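Local coordinates for protein predicted ATPase of the ABC class (Vibrio vulnificus, PDB 5D6A) that probably hydrolyses ATP as a member of the ABC class, and binds the non-hydrolysable ATP analogue AMP-PNP in a site shared by two subunits, at residues Ala92-Gly97 with Val190-Glu195; Arg309-Leu314 with Phe332-Ala337; Gly491-Asp496 with Asn564-Ser569. All coordinates share one frame; numbering follows the deposited sequence.

Interaction 1. Residues Ala92-Gly97 with Val190-Glu195; sequences AAFQLG and VVEDQE
Ala93 and Phe94 lie against Val191, Glu192 and Glu195 where helix 92-109 meets helix 181-199, the two axes approaching to 7.6 Å with their N-to-C directions 141° apart. The approach is consistent with the small residues at the crossing, Ala93 and Gly97. The methyl of Ala93 points toward the partner helix and rests on the first carbons of Glu195, CB to CB at 3.4 Å, while its carbonyl oxygen lies 3.3 Å from Val191 CG1. Val191 is the apolar wedge from the other side. CG1, anti to the valine nitrogen (chi1 177°), is the branch set against the Ala93 carbonyl and also reaches Leu96 CD2 at 4.3 Å, whereas CG2 comes to 4.0 Å from CA of Gly97, where no side chain stands in its way. Next to Val191, Glu192 stretches out in an extended chain beside Phe94. Its OE1 comes up to the edge of the ring, near the ring plane, at 3.4 Å from Phe94 CD2, and the carboxylate is turned 68° against the ring. Both carboxylate oxygens are also engaged in hydrogen bonds, OE2 with Ser91 OG and OE1 with Asn247 ND2. Ser91 additionally bonds Phe94 N, so one serine ties the beginning of the first helix to the glutamate of the second. The neighbouring Asp193 takes the backbone nitrogens of Asn247 and Arg248 and thereby links its helix to the connection between strands 240-245 and 249-257. With no hydrogen bond running directly between the two segments, the arrangement is an obliquely crossed, roughly antiparallel helix pair packed through alanine, glycine and valine, and it joins the N-terminal region of this ABC-class ATPase to the helix that leads into its antiparallel sheet.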
loop_
_atom_site.group_PDB
_atom_site.type_symbol
_atom_site.label_atom_id
_atom_site.label_comp_id
_atom_site.label_asym_id
_atom_site.label_seq_id
_atom_site.Cartn_x
_atom_site.Cartn_y
_atom_site.Cartn_z
ATOM N N ALA A 92 -1.457 -22.457 28.432
ATOM C CA ALA A 92 -1.262 -21.067 28.030
ATOM C C ALA A 92 -2.116 -20.706 26.812
ATOM O O ALA A 92 -2.578 -19.571 26.684
ATOM C CB ALA A 92 0.206 -20.801 27.742
ATOM N N ALA A 93 -2.320 -21.677 25.923
ATOM C CA ALA A 93 -3.123 -21.461 24.721
ATOM C C ALA A 93 -4.598 -21.368 25.075
ATOM O O ALA A 93 -5.338 -20.602 24.462
ATOM C CB ALA A 93 -2.892 -22.576 23.714
ATOM N N PHE A 94 -5.024 -22.157 26.057
ATOM C CA PHE A 94 -6.412 -22.137 26.506
ATOM C C PHE A 94 -6.703 -20.769 27.126
ATOM O O PHE A 94 -7.783 -20.206 26.934
ATOM C CB PHE A 94 -6.663 -23.248 27.530
ATOM C CG PHE A 94 -8.109 -23.414 27.915
ATOM C CD1 PHE A 94 -8.688 -22.606 28.884
ATOM C CD2 PHE A 94 -8.887 -24.399 27.322
ATOM C CE1 PHE A 94 -10.017 -22.765 29.242
ATOM C CE2 PHE A 94 -10.215 -24.565 27.678
ATOM C CZ PHE A 94 -10.781 -23.747 28.640
ATOM N N GLN A 95 -5.725 -20.238 27.860
ATOM C CA GLN A 95 -5.865 -18.932 28.494
ATOM C C GLN A 95 -5.813 -17.831 27.444
ATOM O O GLN A 95 -6.403 -16.771 27.623
ATOM C CB GLN A 95 -4.762 -18.712 29.525
ATOM C CG GLN A 95 -4.694 -19.795 30.587
ATOM C CD GLN A 95 -3.636 -19.525 31.634
ATOM O OE1 GLN A 95 -3.495 -18.401 32.114
ATOM N NE2 GLN A 95 -2.903 -20.563 32.014
ATOM N N LEU A 96 -5.100 -18.092 26.351
ATOM C CA LEU A 96 -4.987 -17.132 25.258
ATOM C C LEU A 96 -6.375 -16.863 24.675
ATOM O O LEU A 96 -6.735 -15.719 24.401
ATOM C CB LEU A 96 -4.048 -17.669 24.174
ATOM C CG LEU A 96 -3.657 -16.729 23.036
ATOM C CD1 LEU A 96 -2.911 -15.523 23.575
ATOM C CD2 LEU A 96 -2.798 -17.464 22.017
ATOM N N GLY A 97 -7.151 -17.927 24.500
ATOM C CA GLY A 97 -8.507 -17.809 23.971
ATOM C C GLY A 97 -9.437 -17.149 24.974
ATOM O O GLY A 97 -10.272 -16.320 24.609
ATOM N N VAL A 190 -10.822 -24.481 20.811
ATOM C CA VAL A 190 -10.347 -24.399 19.433
ATOM C C VAL A 190 -8.942 -23.809 19.401
ATOM O O VAL A 190 -8.100 -24.250 18.621
ATOM C CB VAL A 190 -11.299 -23.578 18.540
ATOM C CG1 VAL A 190 -10.698 -23.362 17.158
ATOM C CG2 VAL A 190 -12.645 -24.277 18.423
ATOM N N VAL A 191 -8.688 -22.820 20.253
ATOM C CA VAL A 191 -7.364 -22.197 20.319
ATOM C C VAL A 191 -6.358 -23.181 20.903
ATOM O O VAL A 191 -5.228 -23.276 20.424
ATOM C CB VAL A 191 -7.374 -20.901 21.153
ATOM C CG1 VAL A 191 -5.968 -20.321 21.256
ATOM C CG2 VAL A 191 -8.322 -19.883 20.534
ATOM N N GLU A 192 -6.775 -23.909 21.936
ATOM C CA GLU A 192 -5.911 -24.903 22.569
ATOM C C GLU A 192 -5.557 -25.988 21.553
ATOM O O GLU A 192 -4.417 -26.455 21.503
ATOM C CB GLU A 192 -6.596 -25.519 23.792
ATOM C CG GLU A 192 -5.715 -26.470 24.591
ATOM C CD GLU A 192 -6.402 -27.009 25.832
ATOM O OE1 GLU A 192 -7.644 -27.141 25.824
ATOM O OE2 GLU A 192 -5.699 -27.320 26.816
ATOM N N ASP A 193 -6.544 -26.383 20.749
ATOM C CA ASP A 193 -6.332 -27.386 19.713
ATOM C C ASP A 193 -5.340 -26.871 18.677
ATOM O O ASP A 193 -4.463 -27.610 18.234
ATOM C CB ASP A 193 -7.654 -27.765 19.032
ATOM C CG ASP A 193 -8.580 -28.572 19.936
ATOM O OD1 ASP A 193 -8.204 -28.868 21.094
ATOM O OD2 ASP A 193 -9.687 -28.922 19.476
ATOM N N GLN A 194 -5.481 -25.603 18.295
ATOM C CA GLN A 194 -4.569 -24.990 17.327
ATOM C C GLN A 194 -3.120 -25.006 17.805
ATOM O O GLN A 194 -2.214 -25.311 17.029
ATOM C CB GLN A 194 -5.010 -23.567 16.993
ATOM C CG GLN A 194 -6.152 -23.528 15.998
ATOM C CD GLN A 194 -6.718 -22.140 15.791
ATOM O OE1 GLN A 194 -6.565 -21.546 14.725
ATOM N NE2 GLN A 194 -7.361 -21.606 16.819
ATOM N N GLU A 195 -2.902 -24.685 19.077
ATOM C CA GLU A 195 -1.552 -24.698 19.629
ATOM C C GLU A 195 -1.028 -26.129 19.646
ATOM O O GLU A 195 0.103 -26.385 19.233
ATOM C CB GLU A 195 -1.528 -24.102 21.040
ATOM C CG GLU A 195 -0.149 -24.081 21.692
ATOM C CD GLU A 195 0.876 -23.271 20.911
ATOM O OE1 GLU A 195 0.479 -22.417 20.085
ATOM O OE2 GLU A 195 2.089 -23.480 21.138
#

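Interaction 2. Residues Arg309-Leu314 with Phe332-Ala337; sequences RCVHHL and FTTQDA. With ANP (phosphoaminophosphonic acid-adenylate ester), chain C.
Val311 and Thr334 form an antiparallel hydrogen-bonded pair, Thr334 N to Val311 O at 3.0 Å and Val311 N to Thr334 O at 2.9 Å. On the face carrying these two residues, Val311 CG1 touches the edge of the Phe332 ring, 3.9 Å from CD2, and CG2 packs on the methyl of Ala337. The pairing then slips by one residue: His313 and Leu314 both face Phe332 in a G1 beta bulge, with reciprocal backbone bonds between Leu314 and Phe332. The hydroxyl of Thr333 fills in at the bulge, accepting from His313 N at 2.8 Å with an N-H...O angle of 140°, so the bond is noticeably bent. Rotation of Thr333 (chi1 -60°) puts OG1 anti to the carbonyl carbon, and there it also lies over the centre of one face of the His313 ring. At the other end, Ala337 N donates to Arg309 O at 2.8 Å, and Thr334 OG1 accepts from Asp336 N in an ST turn.

A second shell fixes these parts. Arg309 folds back to hold Cys310 O side-on with NE and NH1, and its NH1 also forms a salt bridge with Glu349; His313 ND1 is bonded to Asp331 OD1. From within the same ST turn, Asp336 O accepts from O3' of AMP-PNP at 2.6 Å. The same nucleotide is bound by Lys271 N and Gly270 N of the second subunit, consistent with an ABC-type interface site. Helix 339-352 covers Leu314 and Arg309 through Ala345 and Ser342, while Phe268 of the second subunit meets Phe332 edge-to-face.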
loop_
_atom_site.group_PDB
_atom_site.type_symbol
_atom_site.label_atom_id
_atom_site.label_comp_id
_atom_site.label_asym_id
_atom_site.label_seq_id
_atom_site.Cartn_x
_atom_site.Cartn_y
_atom_site.Cartn_z
ATOM N N ARG A 309 13.019 -0.251 -1.230
ATOM C CA ARG A 309 13.405 -0.486 0.164
ATOM C C ARG A 309 14.901 -0.285 0.387
ATOM O O ARG A 309 15.695 -0.329 -0.553
ATOM C CB ARG A 309 13.034 -1.894 0.635
ATOM C CG ARG A 309 13.739 -3.025 -0.106
ATOM C CD ARG A 309 13.795 -4.291 0.738
ATOM N NE ARG A 309 14.690 -4.119 1.884
ATOM C CZ ARG A 309 14.985 -5.065 2.777
ATOM N NH1 ARG A 309 15.817 -4.788 3.771
ATOM N NH2 ARG A 309 14.464 -6.282 2.683
ATOM N N CYS A 310 15.269 -0.071 1.646
ATOM C CA CYS A 310 16.660 0.085 2.025
ATOM C C CYS A 310 17.168 -1.262 2.525
ATOM O O CYS A 310 16.383 -2.100 2.973
ATOM C CB CYS A 310 16.809 1.144 3.114
ATOM S SG CYS A 310 15.948 0.756 4.658
ATOM N N VAL A 311 18.476 -1.473 2.421
ATOM C CA VAL A 311 19.118 -2.709 2.872
ATOM C C VAL A 311 20.398 -2.302 3.580
ATOM O O VAL A 311 21.155 -1.487 3.055
ATOM C CB VAL A 311 19.452 -3.644 1.695
ATOM C CG1 VAL A 311 20.167 -4.896 2.187
ATOM C CG2 VAL A 311 18.183 -4.010 0.936
ATOM N N HIS A 312 20.646 -2.866 4.759
ATOM C CA HIS A 312 21.817 -2.476 5.550
ATOM C C HIS A 312 22.918 -3.529 5.709
ATOM O O HIS A 312 22.697 -4.595 6.281
ATOM C CB HIS A 312 21.372 -2.033 6.943
ATOM C CG HIS A 312 20.436 -0.865 6.939
ATOM N ND1 HIS A 312 20.856 0.424 6.690
ATOM C CD2 HIS A 312 19.109 -0.785 7.195
ATOM C CE1 HIS A 312 19.825 1.245 6.775
ATOM N NE2 HIS A 312 18.752 0.536 7.082
ATOM N N HIS A 313 24.104 -3.197 5.205
ATOM C CA HIS A 313 25.298 -4.031 5.323
ATOM C C HIS A 313 25.018 -5.532 5.380
ATOM O O HIS A 313 25.496 -6.234 6.273
ATOM C CB HIS A 313 26.074 -3.584 6.562
ATOM C CG HIS A 313 26.450 -2.137 6.528
ATOM N ND1 HIS A 313 27.610 -1.683 5.941
ATOM C CD2 HIS A 313 25.800 -1.038 6.979
ATOM C CE1 HIS A 313 27.669 -0.367 6.046
ATOM N NE2 HIS A 313 26.582 0.049 6.670
ATOM N N LEU A 314 24.260 -6.008 4.397
ATOM C CA LEU A 314 23.871 -7.406 4.308
ATOM C C LEU A 314 24.747 -8.135 3.297
ATOM O O LEU A 314 25.093 -7.574 2.255
ATOM C CB LEU A 314 22.407 -7.483 3.878
ATOM C CG LEU A 314 21.710 -8.841 3.865
ATOM C CD1 LEU A 314 21.667 -9.439 5.265
ATOM C CD2 LEU A 314 20.302 -8.683 3.314
ATOM N N PHE A 332 26.516 -5.428 1.216
ATOM C CA PHE A 332 25.592 -4.639 0.398
ATOM C C PHE A 332 24.718 -3.685 1.218
ATOM O O PHE A 332 24.067 -4.090 2.182
ATOM C CB PHE A 332 24.721 -5.572 -0.455
ATOM C CG PHE A 332 23.748 -4.848 -1.343
ATOM C CD1 PHE A 332 24.177 -4.252 -2.519
ATOM C CD2 PHE A 332 22.401 -4.771 -1.007
ATOM C CE1 PHE A 332 23.285 -3.581 -3.340
ATOM C CE2 PHE A 332 21.506 -4.102 -1.822
ATOM C CZ PHE A 332 21.949 -3.507 -2.991
ATOM N N THR A 333 24.707 -2.417 0.804
ATOM C CA THR A 333 23.939 -1.367 1.465
ATOM C C THR A 333 23.332 -0.431 0.418
ATOM O O THR A 333 23.986 -0.100 -0.567
ATOM C CB THR A 333 24.832 -0.543 2.419
ATOM O OG1 THR A 333 25.395 -1.405 3.417
ATOM C CG2 THR A 333 24.040 0.565 3.100
ATOM N N THR A 334 22.084 -0.011 0.636
ATOM C CA THR A 334 21.398 0.893 -0.294
ATOM C C THR A 334 20.122 1.489 0.309
ATOM O O THR A 334 19.628 1.011 1.327
ATOM C CB THR A 334 21.027 0.174 -1.607
ATOM O OG1 THR A 334 20.455 1.109 -2.530
ATOM C CG2 THR A 334 20.036 -0.947 -1.348
ATOM N N GLN A 335 19.607 2.537 -0.334
ATOM C CA GLN A 335 18.377 3.215 0.086
ATOM C C GLN A 335 17.273 3.108 -0.976
ATOM O O GLN A 335 16.192 3.676 -0.817
ATOM C CB GLN A 335 18.672 4.687 0.401
ATOM C CG GLN A 335 19.425 4.908 1.705
ATOM C CD GLN A 335 18.564 4.637 2.933
ATOM O OE1 GLN A 335 17.357 4.885 2.925
ATOM N NE2 GLN A 335 19.185 4.143 3.998
ATOM N N ASP A 336 17.550 2.371 -2.048
ATOM C CA ASP A 336 16.594 2.182 -3.137
ATOM C C ASP A 336 16.937 0.863 -3.834
ATOM O O ASP A 336 17.566 0.846 -4.891
ATOM C CB ASP A 336 16.669 3.365 -4.104
ATOM C CG ASP A 336 15.555 3.361 -5.138
ATOM O OD1 ASP A 336 14.909 2.311 -5.339
ATOM O OD2 ASP A 336 15.328 4.420 -5.758
ATOM N N ALA A 337 16.507 -0.239 -3.227
ATOM C CA ALA A 337 16.814 -1.580 -3.721
ATOM C C ALA A 337 15.995 -2.050 -4.920
ATOM O O ALA A 337 14.801 -1.769 -5.037
ATOM C CB ALA A 337 16.679 -2.588 -2.589
HETATM P PG ANP C . 14.465 -4.113 -11.920
HETATM O O1G ANP C . 13.806 -3.428 -13.089
HETATM O O2G ANP C . 13.527 -4.374 -10.762
HETATM O O3G ANP C . 15.295 -5.301 -12.340
HETATM P PB ANP C . 17.302 -2.970 -11.702
HETATM O O1B ANP C . 17.444 -2.801 -13.184
HETATM O O2B ANP C . 17.871 -4.226 -11.083
HETATM N N3B ANP C . 15.594 -2.922 -11.295
HETATM P PA ANP C . 17.289 -0.482 -10.373
HETATM O O1A ANP C . 17.175 0.651 -11.358
HETATM O O2A ANP C . 16.037 -0.995 -9.706
HETATM O O3A ANP C . 18.070 -1.712 -11.055
HETATM O "O5'" ANP C . 18.306 -0.052 -9.210
HETATM C "C5'" ANP C . 19.596 0.452 -9.524
HETATM C "C4'" ANP C . 20.123 1.288 -8.366
HETATM O "O4'" ANP C . 21.113 2.190 -8.866
HETATM C "C3'" ANP C . 19.052 2.144 -7.704
HETATM O "O3'" ANP C . 19.286 2.222 -6.290
HETATM C "C2'" ANP C . 19.193 3.500 -8.358
HETATM O "O2'" ANP C . 18.892 4.564 -7.447
HETATM C "C1'" ANP C . 20.645 3.539 -8.825
HETATM N N9 ANP C . 20.779 4.158 -10.166
HETATM C C8 ANP C . 20.026 3.899 -11.257
HETATM N N7 ANP C . 20.435 4.659 -12.306
HETATM C C5 ANP C . 21.467 5.414 -11.888
HETATM C C6 ANP C . 22.361 6.431 -12.487
HETATM N N6 ANP C . 22.224 6.797 -13.781
HETATM N N1 ANP C . 23.316 6.978 -11.700
HETATM C C2 ANP C . 23.467 6.622 -10.406
HETATM N N3 ANP C . 22.682 5.702 -9.806
HETATM C C4 ANP C . 21.689 5.077 -10.481
#

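Interaction 3. Residues Gly491-Asp496 with Asn564-Ser569; sequences GKEFTD and NRMRKS
Glu493 and Lys568 cross at about a right angle where strand 493-496, the outer strand of a three-stranded antiparallel sheet, meets the type I beta turn Met566-Ser569. Both side chains are kinked at the second torsion, chi2 -59° in Glu493 and -66° in Lys568, which brings the carboxylate over the lysine's methylenes: Glu493 CD lies 3.4 Å from Lys568 CG, and Glu493 OE2 lies 3.3 Å from Lys568 CE. The charged ends stay farther apart, with OE2 and NZ at 4.4 Å, too long to count as a salt bridge, although the opposite charges probably still attract. Thr495 points its two branches at different neighbours. OG1 lies across the chain of Met566, a selenomethionine, nearest to CG, while CG2 packs on Arg565 CB at 4.1 Å. Met566 bends at chi2 and chi3, bringing its selenium to 4.4 Å from Glu493 CB; Ile472 and Trp516 pack on it too. Arg565, by contrast, keeps a straight chain out to NE, passing the strand to a salt bridge with Glu306 and a cation-pi contact with Trp346. One water links the two backbones, donating to Phe494 O at 2.9 Å and accepting from Arg567 N at 3.0 Å.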
loop_
_atom_site.group_PDB
_atom_site.type_symbol
_atom_site.label_atom_id
_atom_site.label_comp_id
_atom_site.label_asym_id
_atom_site.label_seq_id
_atom_site.Cartn_x
_atom_site.Cartn_y
_atom_site.Cartn_z
ATOM N N GLY A 491 10.032 8.221 16.160
ATOM C CA GLY A 491 10.628 9.551 16.175
ATOM C C GLY A 491 10.104 10.298 14.960
ATOM O O GLY A 491 8.893 10.420 14.773
ATOM N N LYS A 492 11.016 10.787 14.128
ATOM C CA LYS A 492 10.653 11.483 12.896
ATOM C C LYS A 492 10.693 10.510 11.707
ATOM O O LYS A 492 10.279 10.856 10.601
ATOM C CB LYS A 492 11.615 12.661 12.662
ATOM C CG LYS A 492 11.472 13.774 13.695
ATOM C CD LYS A 492 12.679 14.710 13.808
ATOM C CE LYS A 492 13.011 15.488 12.541
ATOM N NZ LYS A 492 13.614 14.661 11.458
ATOM N N GLU A 493 11.163 9.285 11.955
ATOM C CA GLU A 493 11.321 8.269 10.910
ATOM C C GLU A 493 10.085 7.405 10.684
ATOM O O GLU A 493 9.479 6.911 11.632
ATOM C CB GLU A 493 12.500 7.361 11.261
ATOM C CG GLU A 493 13.795 8.113 11.525
ATOM C CD GLU A 493 14.245 8.940 10.340
ATOM O OE1 GLU A 493 14.153 8.445 9.198
ATOM O OE2 GLU A 493 14.706 10.080 10.554
ATOM N N PHE A 494 9.733 7.223 9.412
ATOM C CA PHE A 494 8.594 6.401 9.014
ATOM C C PHE A 494 9.084 5.162 8.290
ATOM O O PHE A 494 9.851 5.261 7.338
ATOM C CB PHE A 494 7.653 7.183 8.101
ATOM C CG PHE A 494 6.919 8.290 8.795
ATOM C CD1 PHE A 494 5.677 8.057 9.370
ATOM C CD2 PHE A 494 7.464 9.561 8.874
ATOM C CE1 PHE A 494 4.991 9.072 10.009
ATOM C CE2 PHE A 494 6.783 10.584 9.511
ATOM C CZ PHE A 494 5.545 10.338 10.081
ATOM N N THR A 495 8.629 3.997 8.745
ATOM C CA THR A 495 9.022 2.725 8.150
ATOM C C THR A 495 7.859 2.115 7.386
ATOM O O THR A 495 6.783 1.917 7.936
ATOM C CB THR A 495 9.474 1.722 9.224
ATOM O OG1 THR A 495 10.553 2.284 9.982
ATOM C CG2 THR A 495 9.931 0.417 8.587
ATOM N N ASP A 496 8.091 1.812 6.116
ATOM C CA ASP A 496 7.077 1.211 5.269
ATOM C C ASP A 496 7.054 -0.309 5.496
ATOM O O ASP A 496 8.054 -0.998 5.274
ATOM C CB ASP A 496 7.371 1.540 3.805
ATOM C CG ASP A 496 6.292 1.061 2.868
ATOM O OD1 ASP A 496 5.363 0.363 3.325
ATOM O OD2 ASP A 496 6.373 1.383 1.666
ATOM N N ASN A 564 14.890 -3.980 9.526
ATOM C CA ASN A 564 15.705 -4.090 8.311
ATOM C C ASN A 564 15.292 -3.068 7.261
ATOM O O ASN A 564 16.053 -2.785 6.338
ATOM C CB ASN A 564 15.580 -5.490 7.692
ATOM C CG ASN A 564 16.199 -6.578 8.548
ATOM O OD1 ASN A 564 17.062 -6.317 9.380
ATOM N ND2 ASN A 564 15.772 -7.815 8.327
ATOM N N ARG A 565 14.077 -2.535 7.401
ATOM C CA ARG A 565 13.536 -1.551 6.460
ATOM C C ARG A 565 13.548 -0.123 6.994
ATOM O O ARG A 565 13.095 0.794 6.306
ATOM C CB ARG A 565 12.120 -1.953 6.052
ATOM C CG ARG A 565 12.103 -3.218 5.216
ATOM C CD ARG A 565 10.715 -3.815 5.067
ATOM N NE ARG A 565 10.753 -4.951 4.155
ATOM C CZ ARG A 565 11.195 -6.166 4.476
ATOM N NH1 ARG A 565 11.195 -7.126 3.563
ATOM N NH2 ARG A 565 11.648 -6.426 5.698
HETATM N N MSE A 566 14.058 0.068 8.210
HETATM C CA MSE A 566 14.163 1.407 8.794
HETATM C C MSE A 566 15.427 1.990 8.226
HETATM O O MSE A 566 16.509 1.424 8.384
HETATM C CB MSE A 566 14.190 1.352 10.315
HETATM C CG MSE A 566 13.540 2.591 10.913
HETATM SE SE MSE A 566 14.922 3.765 11.666
HETATM C CE MSE A 566 15.350 2.668 13.244
ATOM N N ARG A 567 15.295 3.137 7.571
ATOM C CA ARG A 567 16.412 3.778 6.863
ATOM C C ARG A 567 17.573 4.315 7.711
ATOM O O ARG A 567 18.649 4.584 7.174
ATOM C CB ARG A 567 15.853 4.874 5.951
ATOM C CG ARG A 567 14.859 4.305 4.949
ATOM C CD ARG A 567 14.200 5.350 4.074
ATOM N NE ARG A 567 13.334 4.714 3.081
ATOM C CZ ARG A 567 13.747 4.239 1.905
ATOM N NH1 ARG A 567 15.028 4.316 1.546
ATOM N NH2 ARG A 567 12.874 3.678 1.076
ATOM N N LYS A 568 17.365 4.456 9.019
ATOM C CA LYS A 568 18.419 4.957 9.910
ATOM C C LYS A 568 19.115 3.839 10.690
ATOM O O LYS A 568 20.173 4.061 11.277
ATOM C CB LYS A 568 17.846 5.967 10.905
ATOM C CG LYS A 568 17.200 7.198 10.284
ATOM C CD LYS A 568 18.204 8.073 9.557
ATOM C CE LYS A 568 17.542 9.345 9.054
ATOM N NZ LYS A 568 18.497 10.230 8.339
ATOM N N SER A 569 18.521 2.647 10.711
ATOM C CA SER A 569 19.111 1.521 11.436
ATOM C C SER A 569 20.593 1.347 11.123
ATOM O O SER A 569 21.003 1.412 9.961
ATOM C CB SER A 569 18.378 0.219 11.099
ATOM O OG SER A 569 17.044 0.243 11.561
HETATM O O HOH W 1 12.556 4.435 7.815
#

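In the fold
Read from the N terminus, the three contacts follow one another in series, with no nesting or crossing. Interaction 1 closes a loop of 92 intervening residues and joins the N-terminal part to helix 181-199. Interaction 2 then closes a short loop of 17 residues beside the nucleotide, and interaction 3 spans 67 residues within the C-terminal region. Interaction 1 stands apart, its nearest atoms about 28 Å from interaction 2 and about 24 Å from interaction 3. The latter two touch: His312 NE2 bonds Met566 O, and Arg567 NH1 bonds Gln335 O. The C-terminal loop is thereby fastened to both segments of interaction 2, one of which carries Asp336 to AMP-PNP.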